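Local coordinates for protein prophenoloxidase b (Marsupenaeus japonicus, PDB 3WKY) that probably oxidises monophenols and o-diphenols at a type 3 dicopper centre after activation, as the zymogen of a phenoloxidase, at residues F142-I147 against D173-S178; N228-Y233 against K243-F248; S272-S277 against G365-P370; G379-V384 against V388-F393. All blocks are in the same frame, centred on the assembly; numbering follows the deposited sequence.

Interaction 1 of 4, residues F142-I147 against D173-S178; sequences FVPTFI and DETGLS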
loop_
_atom_site.group_PDB
_atom_site.type_symbol
_atom_site.label_atom_id
_atom_site.label_comp_id
_atom_site.label_asym_id
_atom_site.label_seq_id
_atom_site.Cartn_x
_atom_site.Cartn_y
_atom_site.Cartn_z
ATOM N N PHE A 142 20.450 -32.920 -12.544
ATOM C CA PHE A 142 19.139 -33.533 -12.746
ATOM C C PHE A 142 18.643 -34.319 -11.532
ATOM O O PHE A 142 17.459 -34.636 -11.431
ATOM C CB PHE A 142 19.171 -34.455 -13.982
ATOM C CG PHE A 142 19.740 -33.796 -15.200
ATOM C CD1 PHE A 142 18.936 -32.997 -16.014
ATOM C CD2 PHE A 142 21.078 -33.952 -15.525
ATOM C CE1 PHE A 142 19.458 -32.375 -17.127
ATOM C CE2 PHE A 142 21.612 -33.327 -16.644
ATOM C CZ PHE A 142 20.794 -32.537 -17.448
ATOM N N VAL A 143 19.560 -34.634 -10.623
ATOM C CA VAL A 143 19.276 -35.525 -9.497
ATOM C C VAL A 143 19.437 -34.729 -8.196
ATOM O O VAL A 143 20.420 -34.009 -8.041
ATOM C CB VAL A 143 20.264 -36.722 -9.506
ATOM C CG1 VAL A 143 20.041 -37.638 -8.314
ATOM C CG2 VAL A 143 20.148 -37.503 -10.827
ATOM N N PRO A 144 18.464 -34.847 -7.273
ATOM C CA PRO A 144 18.493 -34.002 -6.070
ATOM C C PRO A 144 19.728 -34.225 -5.231
ATOM O O PRO A 144 20.278 -35.332 -5.192
ATOM C CB PRO A 144 17.273 -34.468 -5.277
ATOM C CG PRO A 144 16.365 -35.083 -6.300
ATOM C CD PRO A 144 17.266 -35.700 -7.318
ATOM N N THR A 145 20.148 -33.164 -4.560
ATOM C CA THR A 145 21.282 -33.193 -3.651
ATOM C C THR A 145 21.283 -34.421 -2.748
ATOM O O THR A 145 22.293 -35.127 -2.645
ATOM C CB THR A 145 21.248 -31.952 -2.764
ATOM O OG1 THR A 145 21.328 -30.775 -3.588
ATOM C CG2 THR A 145 22.402 -31.968 -1.759
ATOM N N PHE A 146 20.147 -34.689 -2.109
ATOM C CA PHE A 146 20.105 -35.760 -1.125
ATOM C C PHE A 146 20.328 -37.135 -1.751
ATOM O O PHE A 146 20.905 -38.013 -1.113
ATOM C CB PHE A 146 18.837 -35.693 -0.252
ATOM C CG PHE A 146 17.587 -36.239 -0.902
ATOM C CD1 PHE A 146 16.844 -35.470 -1.781
ATOM C CD2 PHE A 146 17.123 -37.502 -0.578
ATOM C CE1 PHE A 146 15.682 -35.957 -2.354
ATOM C CE2 PHE A 146 15.961 -37.996 -1.143
ATOM C CZ PHE A 146 15.243 -37.222 -2.039
ATOM N N ILE A 147 19.909 -37.304 -3.000
ATOM C CA ILE A 147 20.097 -38.568 -3.702
ATOM C C ILE A 147 21.553 -38.791 -4.112
ATOM O O ILE A 147 22.084 -39.898 -3.970
ATOM C CB ILE A 147 19.183 -38.653 -4.920
ATOM C CG1 ILE A 147 17.734 -38.584 -4.456
ATOM C CG2 ILE A 147 19.404 -39.964 -5.679
ATOM C CD1 ILE A 147 17.362 -39.759 -3.571
ATOM N N ASP A 173 7.567 -37.047 -4.434
ATOM C CA ASP A 173 7.189 -36.832 -3.028
ATOM C C ASP A 173 8.329 -36.289 -2.161
ATOM O O ASP A 173 8.180 -36.176 -0.946
ATOM C CB ASP A 173 6.706 -38.148 -2.389
ATOM C CG ASP A 173 5.248 -38.462 -2.692
ATOM O OD1 ASP A 173 4.451 -37.517 -2.884
ATOM O OD2 ASP A 173 4.894 -39.663 -2.724
ATOM N N GLU A 174 9.460 -35.956 -2.778
ATOM C CA GLU A 174 10.674 -35.655 -2.029
ATOM C C GLU A 174 11.323 -34.297 -2.337
ATOM O O GLU A 174 12.372 -33.985 -1.776
ATOM C CB GLU A 174 11.694 -36.790 -2.219
ATOM C CG GLU A 174 11.160 -38.177 -1.845
ATOM C CD GLU A 174 12.073 -39.316 -2.283
ATOM O OE1 GLU A 174 11.647 -40.122 -3.139
ATOM O OE2 GLU A 174 13.206 -39.418 -1.762
ATOM N N THR A 175 10.713 -33.487 -3.202
ATOM C CA THR A 175 11.304 -32.186 -3.582
ATOM C C THR A 175 10.341 -31.000 -3.422
ATOM O O THR A 175 10.643 -29.866 -3.814
ATOM C CB THR A 175 11.808 -32.202 -5.032
ATOM O OG1 THR A 175 10.735 -32.584 -5.916
ATOM C CG2 THR A 175 12.964 -33.187 -5.178
ATOM N N GLY A 176 9.180 -31.275 -2.845
ATOM C CA GLY A 176 8.127 -30.285 -2.704
ATOM C C GLY A 176 6.921 -31.081 -2.264
ATOM O O GLY A 176 6.926 -32.311 -2.352
ATOM N N LEU A 177 5.894 -30.401 -1.774
ATOM C CA LEU A 177 4.727 -31.099 -1.251
ATOM C C LEU A 177 3.512 -30.737 -2.092
ATOM O O LEU A 177 2.967 -29.642 -1.949
ATOM C CB LEU A 177 4.509 -30.691 0.209
ATOM C CG LEU A 177 3.349 -31.336 0.963
ATOM C CD1 LEU A 177 3.465 -32.848 0.895
ATOM C CD2 LEU A 177 3.361 -30.861 2.404
ATOM N N SER A 178 3.079 -31.644 -2.966
ATOM C CA SER A 178 1.999 -31.314 -3.886
ATOM C C SER A 178 0.734 -30.886 -3.156
ATOM O O SER A 178 0.002 -30.018 -3.635
ATOM C CB SER A 178 1.694 -32.482 -4.840
ATOM O OG SER A 178 2.693 -32.601 -5.840
#
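The ring of F146 presents its outer edge to E174 and carries I147 on one face. CG1 of I147 sits 3.7 Å above the F146 ring plane, over the centre, an apolar lid supplied by the next residue of the same helix. At the edge, close to the ring plane, comes the carboxylate of E174, turned 58° from the ring, with OE2 placed 3.0 Å from F146 CZ. That short approach is doubtful in detail, because E174 is poorly ordered and F146 has a second conformer. The aliphatic part of the glutamate also touches the ring, E174 CB lying 3.6 Å from F146 CZ in this conformer, while OE1 at the charged end makes a weak bond to H171 N. F146 holds CG between its backbone N and carbonyl carbon (chi1 79°), which carries the ring out toward the 173-178 loop. Deeper in, P144 CG meets T175 CG2 at 4.1 Å, the two side chains crossing at about a right angle. The threonine suits this place because its methyl faces the proline while OG1 bonds to H184 NE2. P144 also touches W170 and, lacking a backbone N-H, fits the turn into the helix; its carbonyl receives a weak bond from I147 N. The neighbouring T145 OG1 is hydrogen-bonded to T264 OG1, and G268 of the second subunit packs on T145. Proline at the N-cap of helix 145-160 thus marks a helix start laid against the loop that follows strand 165-169, within the copper-containing domain of the hemocyanin family.

Interaction 2 of 4, residues N228-Y233 against K243-F248; sequences NLVARY and KPVKAF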
loop_
_atom_site.group_PDB
_atom_site.type_symbol
_atom_site.label_atom_id
_atom_site.label_comp_id
_atom_site.label_asym_id
_atom_site.label_seq_id
_atom_site.Cartn_x
_atom_site.Cartn_y
_atom_site.Cartn_z
ATOM N N ASN A 228 6.134 -23.908 -28.664
ATOM C CA ASN A 228 5.726 -25.293 -28.524
ATOM C C ASN A 228 5.966 -25.823 -27.116
ATOM O O ASN A 228 5.157 -26.582 -26.578
ATOM C CB ASN A 228 6.449 -26.143 -29.578
ATOM C CG ASN A 228 5.727 -26.137 -30.893
ATOM O OD1 ASN A 228 4.857 -26.972 -31.115
ATOM N ND2 ASN A 228 6.059 -25.174 -31.770
ATOM N N LEU A 229 7.073 -25.397 -26.509
ATOM C CA LEU A 229 7.385 -25.751 -25.133
ATOM C C LEU A 229 6.316 -25.220 -24.152
ATOM O O LEU A 229 5.831 -25.958 -23.288
ATOM C CB LEU A 229 8.784 -25.212 -24.791
ATOM C CG LEU A 229 9.368 -25.377 -23.390
ATOM C CD1 LEU A 229 9.272 -26.823 -22.913
ATOM C CD2 LEU A 229 10.817 -24.923 -23.447
ATOM N N VAL A 230 5.957 -23.948 -24.288
ATOM C CA VAL A 230 4.881 -23.356 -23.484
ATOM C C VAL A 230 3.514 -24.008 -23.741
ATOM O O VAL A 230 2.768 -24.309 -22.801
ATOM C CB VAL A 230 4.789 -21.834 -23.733
ATOM C CG1 VAL A 230 3.546 -21.247 -23.028
ATOM C CG2 VAL A 230 6.073 -21.142 -23.232
ATOM N N ALA A 231 3.184 -24.238 -25.010
ATOM C CA ALA A 231 1.895 -24.850 -25.346
ATOM C C ALA A 231 1.764 -26.232 -24.710
ATOM O O ALA A 231 0.737 -26.555 -24.114
ATOM C CB ALA A 231 1.720 -24.944 -26.859
ATOM N N ARG A 232 2.808 -27.048 -24.828
ATOM C CA ARG A 232 2.758 -28.399 -24.273
ATOM C C ARG A 232 2.713 -28.387 -22.750
ATOM O O ARG A 232 2.050 -29.216 -22.134
ATOM C CB ARG A 232 3.909 -29.263 -24.814
ATOM C CG ARG A 232 3.597 -29.771 -26.244
ATOM C CD ARG A 232 4.812 -30.369 -26.924
ATOM N NE ARG A 232 4.434 -30.882 -28.244
ATOM C CZ ARG A 232 4.038 -32.128 -28.477
ATOM N NH1 ARG A 232 3.966 -33.008 -27.484
ATOM N NH2 ARG A 232 3.706 -32.491 -29.715
ATOM N N TYR A 233 3.390 -27.423 -22.144
ATOM C CA TYR A 233 3.308 -27.266 -20.706
ATOM C C TYR A 233 1.871 -27.014 -20.286
ATOM O O TYR A 233 1.378 -27.624 -19.333
ATOM C CB TYR A 233 4.174 -26.096 -20.290
ATOM C CG TYR A 233 4.229 -25.809 -18.803
ATOM C CD1 TYR A 233 4.731 -26.750 -17.901
ATOM C CD2 TYR A 233 3.829 -24.567 -18.312
ATOM C CE1 TYR A 233 4.829 -26.458 -16.528
ATOM C CE2 TYR A 233 3.914 -24.268 -16.944
ATOM C CZ TYR A 233 4.419 -25.217 -16.065
ATOM O OH TYR A 233 4.521 -24.918 -14.720
ATOM N N LYS A 243 -4.709 -24.292 -13.760
ATOM C CA LYS A 243 -4.997 -23.238 -14.728
ATOM C C LYS A 243 -3.763 -23.048 -15.608
ATOM O O LYS A 243 -2.645 -23.252 -15.144
ATOM C CB LYS A 243 -5.317 -21.925 -13.998
ATOM C CG LYS A 243 -6.611 -21.991 -13.181
ATOM C CD LYS A 243 -6.740 -20.821 -12.215
ATOM C CE LYS A 243 -7.405 -19.618 -12.867
ATOM N NZ LYS A 243 -6.579 -19.006 -13.949
ATOM N N PRO A 244 -3.967 -22.669 -16.879
ATOM C CA PRO A 244 -2.868 -22.386 -17.817
ATOM C C PRO A 244 -1.923 -21.347 -17.238
ATOM O O PRO A 244 -2.360 -20.515 -16.438
ATOM C CB PRO A 244 -3.590 -21.784 -19.016
ATOM C CG PRO A 244 -4.952 -22.453 -18.995
ATOM C CD PRO A 244 -5.290 -22.589 -17.535
ATOM N N VAL A 245 -0.657 -21.385 -17.635
ATOM C CA VAL A 245 0.331 -20.469 -17.053
ATOM C C VAL A 245 0.036 -18.998 -17.388
ATOM O O VAL A 245 -0.431 -18.664 -18.481
ATOM C CB VAL A 245 1.760 -20.853 -17.492
ATOM C CG1 VAL A 245 1.944 -20.650 -19.000
ATOM C CG2 VAL A 245 2.789 -20.063 -16.709
ATOM N N LYS A 246 0.293 -18.126 -16.416
ATOM C CA LYS A 246 0.093 -16.696 -16.592
ATOM C C LYS A 246 1.427 -16.003 -16.825
ATOM O O LYS A 246 2.397 -16.253 -16.105
ATOM C CB LYS A 246 -0.593 -16.115 -15.353
ATOM C CG LYS A 246 -1.999 -16.653 -15.149
ATOM C CD LYS A 246 -2.488 -16.430 -13.727
ATOM C CE LYS A 246 -3.801 -17.168 -13.479
ATOM N NZ LYS A 246 -4.251 -17.058 -12.067
ATOM N N ALA A 247 1.474 -15.132 -17.831
ATOM C CA ALA A 247 2.703 -14.419 -18.156
ATOM C C ALA A 247 3.133 -13.575 -16.963
ATOM O O ALA A 247 2.295 -13.028 -16.243
ATOM C CB ALA A 247 2.490 -13.524 -19.348
ATOM N N PHE A 248 4.436 -13.474 -16.761
ATOM C CA PHE A 248 4.963 -12.518 -15.787
ATOM C C PHE A 248 5.291 -11.249 -16.571
ATOM O O PHE A 248 6.375 -11.136 -17.162
ATOM C CB PHE A 248 6.188 -13.073 -15.075
ATOM C CG PHE A 248 6.771 -12.114 -14.055
ATOM C CD1 PHE A 248 5.983 -11.601 -13.037
ATOM C CD2 PHE A 248 8.094 -11.722 -14.132
ATOM C CE1 PHE A 248 6.525 -10.702 -12.093
ATOM C CE2 PHE A 248 8.632 -10.830 -13.199
ATOM C CZ PHE A 248 7.838 -10.320 -12.191
#
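V245 lays its branched side chain against two residues of helix 218-239, V230 and Y233, which stand one turn apart on that helix. Its CB, the branching carbon itself, comes 4.1 Å from Y233 CE2 and lies near the plane of the ring, so the tyrosine is met at its edge rather than over a face. The two side chains cross at about a right angle. Toward the other helical residue V245 sends CG1, which ends 4.4 Å from V230 CG1. The tyrosine reaches this place because its CG stands opposite the backbone N (chi1 -179°), laying the ring out from the helix toward the loop. A tyrosine suits the position: one ring edge is hydrocarbon for the valine, while OH is hydrogen-bonded to R190 NH1. Backbone bonds tie the loop to two helices: V245 N to N234 OD1 on helix 218-239 and K246 O to R395 NE on helix 391-409. V230 also packs on H397, a residue of the dicopper pocket, and its side chain is about 9 Å from the cluster. All three touching residues are buried. With no hydrogen bond between the segments, the contact rests on dispersion and on the exclusion of water, and branched valines fill such a place without bringing in any polar atom to be satisfied; such a contact is not directional, so the course of the loop probably depends more on its backbone bonds.

Interaction 3 of 4, residues S272-S277 against G365-P370; sequences SSRQDS and GQSHDP. With EDO (1,2-ethanediol), chain K.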
loop_
_atom_site.group_PDB
_atom_site.type_symbol
_atom_site.label_atom_id
_atom_site.label_comp_id
_atom_site.label_asym_id
_atom_site.label_seq_id
_atom_site.Cartn_x
_atom_site.Cartn_y
_atom_site.Cartn_z
ATOM N N SER A 272 21.207 -21.600 -5.676
ATOM C CA SER A 272 20.345 -20.704 -4.917
ATOM C C SER A 272 18.881 -21.022 -5.182
ATOM O O SER A 272 18.521 -21.531 -6.248
ATOM C CB SER A 272 20.646 -19.256 -5.285
ATOM O OG SER A 272 21.946 -18.915 -4.822
ATOM N N SER A 273 18.044 -20.731 -4.194
ATOM C CA SER A 273 16.604 -20.918 -4.317
ATOM C C SER A 273 15.942 -19.546 -4.413
ATOM O O SER A 273 16.609 -18.512 -4.321
ATOM C CB SER A 273 16.073 -21.655 -3.090
ATOM O OG SER A 273 16.669 -22.938 -2.954
ATOM N N ARG A 274 14.627 -19.536 -4.575
ATOM C CA ARG A 274 13.892 -18.284 -4.598
ATOM C C ARG A 274 12.641 -18.471 -3.767
ATOM O O ARG A 274 11.825 -19.332 -4.068
ATOM C CB ARG A 274 13.493 -17.892 -6.027
ATOM C CG ARG A 274 12.801 -16.510 -6.093
ATOM C CD ARG A 274 12.295 -16.177 -7.504
ATOM N NE ARG A 274 11.251 -17.119 -7.924
ATOM C CZ ARG A 274 11.428 -18.149 -8.753
ATOM N NH1 ARG A 274 12.616 -18.390 -9.298
ATOM N NH2 ARG A 274 10.400 -18.944 -9.039
ATOM N N GLN A 275 12.503 -17.675 -2.707
ATOM C CA GLN A 275 11.326 -17.755 -1.847
ATOM C C GLN A 275 10.077 -17.321 -2.593
ATOM O O GLN A 275 10.150 -16.527 -3.540
ATOM C CB GLN A 275 11.516 -16.858 -0.614
ATOM C CG GLN A 275 12.628 -17.367 0.302
ATOM C CD GLN A 275 13.063 -16.352 1.338
ATOM O OE1 GLN A 275 14.157 -16.468 1.888
ATOM N NE2 GLN A 275 12.217 -15.350 1.607
ATOM N N ASP A 276 8.925 -17.816 -2.151
ATOM C CA ASP A 276 7.656 -17.264 -2.630
ATOM C C ASP A 276 7.638 -15.739 -2.448
ATOM O O ASP A 276 8.241 -15.202 -1.500
ATOM C CB ASP A 276 6.468 -17.854 -1.860
ATOM C CG ASP A 276 6.195 -19.319 -2.185
ATOM O OD1 ASP A 276 6.565 -19.827 -3.268
ATOM O OD2 ASP A 276 5.554 -19.974 -1.342
ATOM N N SER A 277 6.940 -15.053 -3.353
ATOM C CA SER A 277 6.750 -13.600 -3.267
ATOM C C SER A 277 8.058 -12.821 -3.283
ATOM O O SER A 277 8.277 -11.963 -2.430
ATOM C CB SER A 277 5.936 -13.223 -2.019
ATOM O OG SER A 277 4.723 -13.960 -1.996
ATOM N N GLY A 365 17.056 -15.277 -11.922
ATOM C CA GLY A 365 18.017 -16.173 -11.304
ATOM C C GLY A 365 18.778 -15.519 -10.154
ATOM O O GLY A 365 19.311 -16.216 -9.289
ATOM N N GLN A 366 18.828 -14.189 -10.126
ATOM C CA GLN A 366 19.572 -13.487 -9.067
ATOM C C GLN A 366 18.659 -12.759 -8.087
ATOM O O GLN A 366 19.130 -12.007 -7.221
ATOM C CB GLN A 366 20.547 -12.475 -9.670
ATOM C CG GLN A 366 21.625 -13.078 -10.565
ATOM C CD GLN A 366 22.644 -13.918 -9.811
ATOM O OE1 GLN A 366 22.570 -14.074 -8.590
ATOM N NE2 GLN A 366 23.607 -14.465 -10.543
ATOM N N SER A 367 17.354 -12.985 -8.208
ATOM C CA SER A 367 16.376 -12.231 -7.415
ATOM C C SER A 367 16.401 -12.495 -5.901
ATOM O O SER A 367 15.837 -11.719 -5.120
ATOM C CB SER A 367 14.960 -12.406 -7.986
ATOM O OG SER A 367 14.541 -13.759 -7.939
ATOM N N HIS A 368 17.064 -13.570 -5.484
ATOM C CA HIS A 368 17.251 -13.857 -4.059
ATOM C C HIS A 368 18.318 -12.959 -3.449
ATOM O O HIS A 368 18.399 -12.851 -2.223
ATOM C CB HIS A 368 17.704 -15.307 -3.884
ATOM C CG HIS A 368 19.014 -15.590 -4.546
ATOM N ND1 HIS A 368 19.144 -15.700 -5.915
ATOM C CD2 HIS A 368 20.264 -15.719 -4.036
ATOM C CE1 HIS A 368 20.414 -15.908 -6.219
ATOM N NE2 HIS A 368 21.113 -15.924 -5.098
ATOM N N ASP A 369 19.154 -12.352 -4.293
ATOM C CA ASP A 369 20.266 -11.488 -3.829
ATOM C C ASP A 369 20.694 -10.549 -4.972
ATOM O O ASP A 369 21.809 -10.653 -5.494
ATOM C CB ASP A 369 21.423 -12.389 -3.355
ATOM C CG ASP A 369 22.626 -11.611 -2.822
ATOM O OD1 ASP A 369 22.484 -10.443 -2.405
ATOM O OD2 ASP A 369 23.729 -12.190 -2.829
ATOM N N PRO A 370 19.789 -9.640 -5.391
ATOM C CA PRO A 370 20.001 -8.875 -6.628
ATOM C C PRO A 370 21.077 -7.800 -6.549
ATOM O O PRO A 370 21.539 -7.347 -7.602
ATOM C CB PRO A 370 18.629 -8.227 -6.883
ATOM C CG PRO A 370 18.041 -8.074 -5.506
ATOM C CD PRO A 370 18.482 -9.339 -4.776
HETATM C C1 EDO K . 8.524 -12.399 1.432
HETATM O O1 EDO K . 8.216 -12.883 2.748
HETATM C C2 EDO K . 9.782 -13.087 0.905
HETATM O O2 EDO K . 9.548 -14.492 0.697
HETATM O O HOH W 1 17.447 -17.866 -6.961
#
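CH-pi contact leads here: the methylene of S272 lies over one face of the H368 imidazole, CB being 3.5 Å from the ring centroid and 20° off its normal. Serine, with only a hydroxyl beyond CB, can lay its methylene this close to the ring. Its hydroxyl bonds to T377 O, and H368 NE2 bonds to T376 OG1, so the polar ends of both residues are tied to the loop that follows.

Backbone oxygen and water form the second group. S273 O is 3.4 Å from H368 CB and takes a hydrogen bond of 2.8 Å from a water, which also makes a weak bond to G365 O. The ring is placed by a chi1 of 62°, with CG between the backbone N and the carbonyl carbon. H368 belongs to a type I beta turn, Q366 to D369, closed by D369 N to Q366 O; it follows helix 356-365, which brings H357 and H361 to the dicopper pocket. An alanine in place of H368 would remove the ring under S272 CB, probably leaving a gap there and T376 OG1 without its imidazole partner.

The remaining contact is aliphatic against hydroxyl: R274 CD stands 3.3 Å from S367 OG, which is hydrogen-bonded to L364 O, while the guanidinium forms a salt bridge with D390. Beyond it Q275 NE2 donates to O2 of an ethanediol at 2.9 Å, and the same O2 donates to D276 O; the ethanediol, probably from the crystallisation liquor, is also bonded to F279 N of the second subunit.

Interaction 4 of 4, residues G379-V384 against V388-F393; sequences GVMGAV and VRDPVF. With CUO (Cu2-o2 cluster), chain J.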
loop_
_atom_site.group_PDB
_atom_site.type_symbol
_atom_site.label_atom_id
_atom_site.label_comp_id
_atom_site.label_asym_id
_atom_site.label_seq_id
_atom_site.Cartn_x
_atom_site.Cartn_y
_atom_site.Cartn_z
ATOM N N GLY A 379 20.366 -18.789 -9.210
ATOM C CA GLY A 379 19.314 -19.795 -9.211
ATOM C C GLY A 379 19.301 -20.506 -10.560
ATOM O O GLY A 379 20.044 -20.115 -11.466
ATOM N N VAL A 380 18.469 -21.539 -10.696
ATOM C CA VAL A 380 18.464 -22.370 -11.909
ATOM C C VAL A 380 18.046 -21.658 -13.198
ATOM O O VAL A 380 18.352 -22.136 -14.298
ATOM C CB VAL A 380 17.633 -23.662 -11.734
ATOM C CG1 VAL A 380 18.243 -24.540 -10.643
ATOM C CG2 VAL A 380 16.149 -23.350 -11.431
ATOM N N MET A 381 17.364 -20.520 -13.089
ATOM C CA MET A 381 16.995 -19.759 -14.294
ATOM C C MET A 381 18.220 -19.236 -15.041
ATOM O O MET A 381 18.120 -18.856 -16.205
ATOM C CB MET A 381 16.063 -18.586 -13.956
ATOM C CG MET A 381 14.612 -19.007 -13.807
ATOM S SD MET A 381 13.874 -19.515 -15.390
ATOM C CE MET A 381 13.599 -17.929 -16.173
ATOM N N GLY A 382 19.370 -19.228 -14.367
ATOM C CA GLY A 382 20.607 -18.755 -14.973
ATOM C C GLY A 382 21.318 -19.747 -15.906
ATOM O O GLY A 382 22.326 -19.391 -16.514
ATOM N N ALA A 383 20.805 -20.970 -16.037
ATOM C CA ALA A 383 21.513 -22.000 -16.824
ATOM C C ALA A 383 20.557 -22.773 -17.717
ATOM O O ALA A 383 19.470 -23.132 -17.274
ATOM C CB ALA A 383 22.235 -22.959 -15.890
ATOM N N VAL A 384 20.959 -23.063 -18.958
ATOM C CA VAL A 384 20.017 -23.686 -19.894
ATOM C C VAL A 384 19.656 -25.114 -19.544
ATOM O O VAL A 384 18.574 -25.585 -19.896
ATOM C CB VAL A 384 20.482 -23.608 -21.382
ATOM C CG1 VAL A 384 20.397 -22.175 -21.893
ATOM C CG2 VAL A 384 21.900 -24.142 -21.540
ATOM N N VAL A 388 14.348 -24.842 -17.087
ATOM C CA VAL A 388 12.997 -25.384 -17.295
ATOM C C VAL A 388 12.371 -25.964 -16.008
ATOM O O VAL A 388 11.148 -25.981 -15.858
ATOM C CB VAL A 388 13.003 -26.410 -18.457
ATOM C CG1 VAL A 388 11.651 -27.130 -18.603
ATOM C CG2 VAL A 388 13.357 -25.695 -19.759
ATOM N N ARG A 389 13.205 -26.402 -15.067
ATOM C CA ARG A 389 12.730 -26.899 -13.771
ATOM C C ARG A 389 11.847 -25.895 -13.020
ATOM O O ARG A 389 10.922 -26.287 -12.309
ATOM C CB ARG A 389 13.917 -27.248 -12.854
ATOM C CG ARG A 389 14.814 -28.402 -13.353
ATOM C CD ARG A 389 16.022 -28.589 -12.420
ATOM N NE ARG A 389 15.642 -28.925 -11.044
ATOM C CZ ARG A 389 15.588 -30.165 -10.555
ATOM N NH1 ARG A 389 15.862 -31.212 -11.331
ATOM N NH2 ARG A 389 15.252 -30.361 -9.289
ATOM N N ASP A 390 12.160 -24.609 -13.160
ATOM C CA ASP A 390 11.551 -23.559 -12.328
ATOM C C ASP A 390 10.198 -23.171 -12.908
ATOM O O ASP A 390 10.105 -22.876 -14.098
ATOM C CB ASP A 390 12.491 -22.339 -12.315
ATOM C CG ASP A 390 12.171 -21.334 -11.216
ATOM O OD1 ASP A 390 10.976 -21.093 -10.926
ATOM O OD2 ASP A 390 13.132 -20.742 -10.662
ATOM N N PRO A 391 9.125 -23.180 -12.082
ATOM C CA PRO A 391 7.835 -22.738 -12.640
ATOM C C PRO A 391 7.898 -21.347 -13.276
ATOM O O PRO A 391 7.151 -21.068 -14.222
ATOM C CB PRO A 391 6.887 -22.751 -11.424
ATOM C CG PRO A 391 7.831 -22.742 -10.193
ATOM C CD PRO A 391 9.013 -23.564 -10.660
ATOM N N VAL A 392 8.779 -20.481 -12.779
ATOM C CA VAL A 392 8.853 -19.143 -13.350
ATOM C C VAL A 392 9.413 -19.149 -14.772
ATOM O O VAL A 392 9.210 -18.192 -15.519
ATOM C CB VAL A 392 9.633 -18.152 -12.453
ATOM C CG1 VAL A 392 11.151 -18.222 -12.725
ATOM C CG2 VAL A 392 9.128 -16.738 -12.685
ATOM N N PHE A 393 10.109 -20.219 -15.155
ATOM C CA PHE A 393 10.533 -20.355 -16.554
ATOM C C PHE A 393 9.343 -20.170 -17.488
ATOM O O PHE A 393 9.421 -19.478 -18.528
ATOM C CB PHE A 393 11.146 -21.735 -16.807
ATOM C CG PHE A 393 11.553 -21.949 -18.243
ATOM C CD1 PHE A 393 12.812 -21.562 -18.681
ATOM C CD2 PHE A 393 10.657 -22.499 -19.162
ATOM C CE1 PHE A 393 13.184 -21.739 -20.020
ATOM C CE2 PHE A 393 11.010 -22.682 -20.503
ATOM C CZ PHE A 393 12.280 -22.295 -20.935
HETATM CU CU1 CUO J . 15.212 -21.459 -23.838
HETATM CU CU2 CUO J . 14.511 -18.496 -21.914
HETATM O O1 CUO J . 15.509 -19.574 -23.246
HETATM O O2 CUO J . 15.472 -20.453 -21.839
HETATM O O HOH W 2 15.765 -19.764 -10.762
HETATM O O HOH W 3 16.296 -26.465 -18.677
#
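M381 and F393 meet in a Met-aromatic contact at the edge of the ring: SD lies 5.3 Å from the F393 centroid, 81° off the ring normal. The sulfur also lies 3.6 Å from F393 CA, against the backbone where the side chain leaves it, and M381 CG reaches V392 CG1 at 3.7 Å. Bends at chi2 (-69°) and chi3 (-76°) fold the methionine back along the start of the helix, a course that suits an unbranched, flexible chain. Further along the same ring edge, F393 CE1 is 3.2 Å from O2 of the copper-oxygen cluster. A serine in place of M381 would have neither CG nor the sulfur, and would probably open a gap beside V392 and leave the edge of F393 without its Met-aromatic partner.

One shell out, V388 CG2 covers one face of F393. V380 CG2 packs on D390 CB at 3.9 Å. D390 is the N-cap residue of helix 391-409, and its carboxylate makes the capping bond: V392 N donates to OD1 (2.9 Å), meeting it from above the carboxylate plane. OD2 accepts from a water that in turn accepts from M381 N, and also pairs with R274. A second water bridges V384 O and V388 N. Backbone carbonyls of the loop hold pocket histidines: M381 O takes the ND1 of H361, V384 O that of H199. The contact lies between helix 356-365, whose L364 touches M381 and V392, and helix 193-205, whose N196 and H199 pack on V388.

Overall arrangement
Interaction 4 is the hub. Interaction 3 lies nearest to it, with centres about 11 Å apart, and is joined through R274 NH1 to D390 OD2 (2.8 Å), so the arginine whose CD lies on S367 OG also pairs with the N-cap aspartate of helix 391-409. Interaction 2 meets it at L229 CD2 and F393 CE2, 3.7 Å apart, bringing helix 218-239 to the phenylalanine beside the cluster. Interaction 1 touches it loosely, where F142 O lies 3.8 Å from R389 NH1. Interactions 1 and 3 do not touch each other, their centres being about 19 Å apart, but both reach the second subunit; interactions 2 and 4 stay inside this chain, close to the copper pocket.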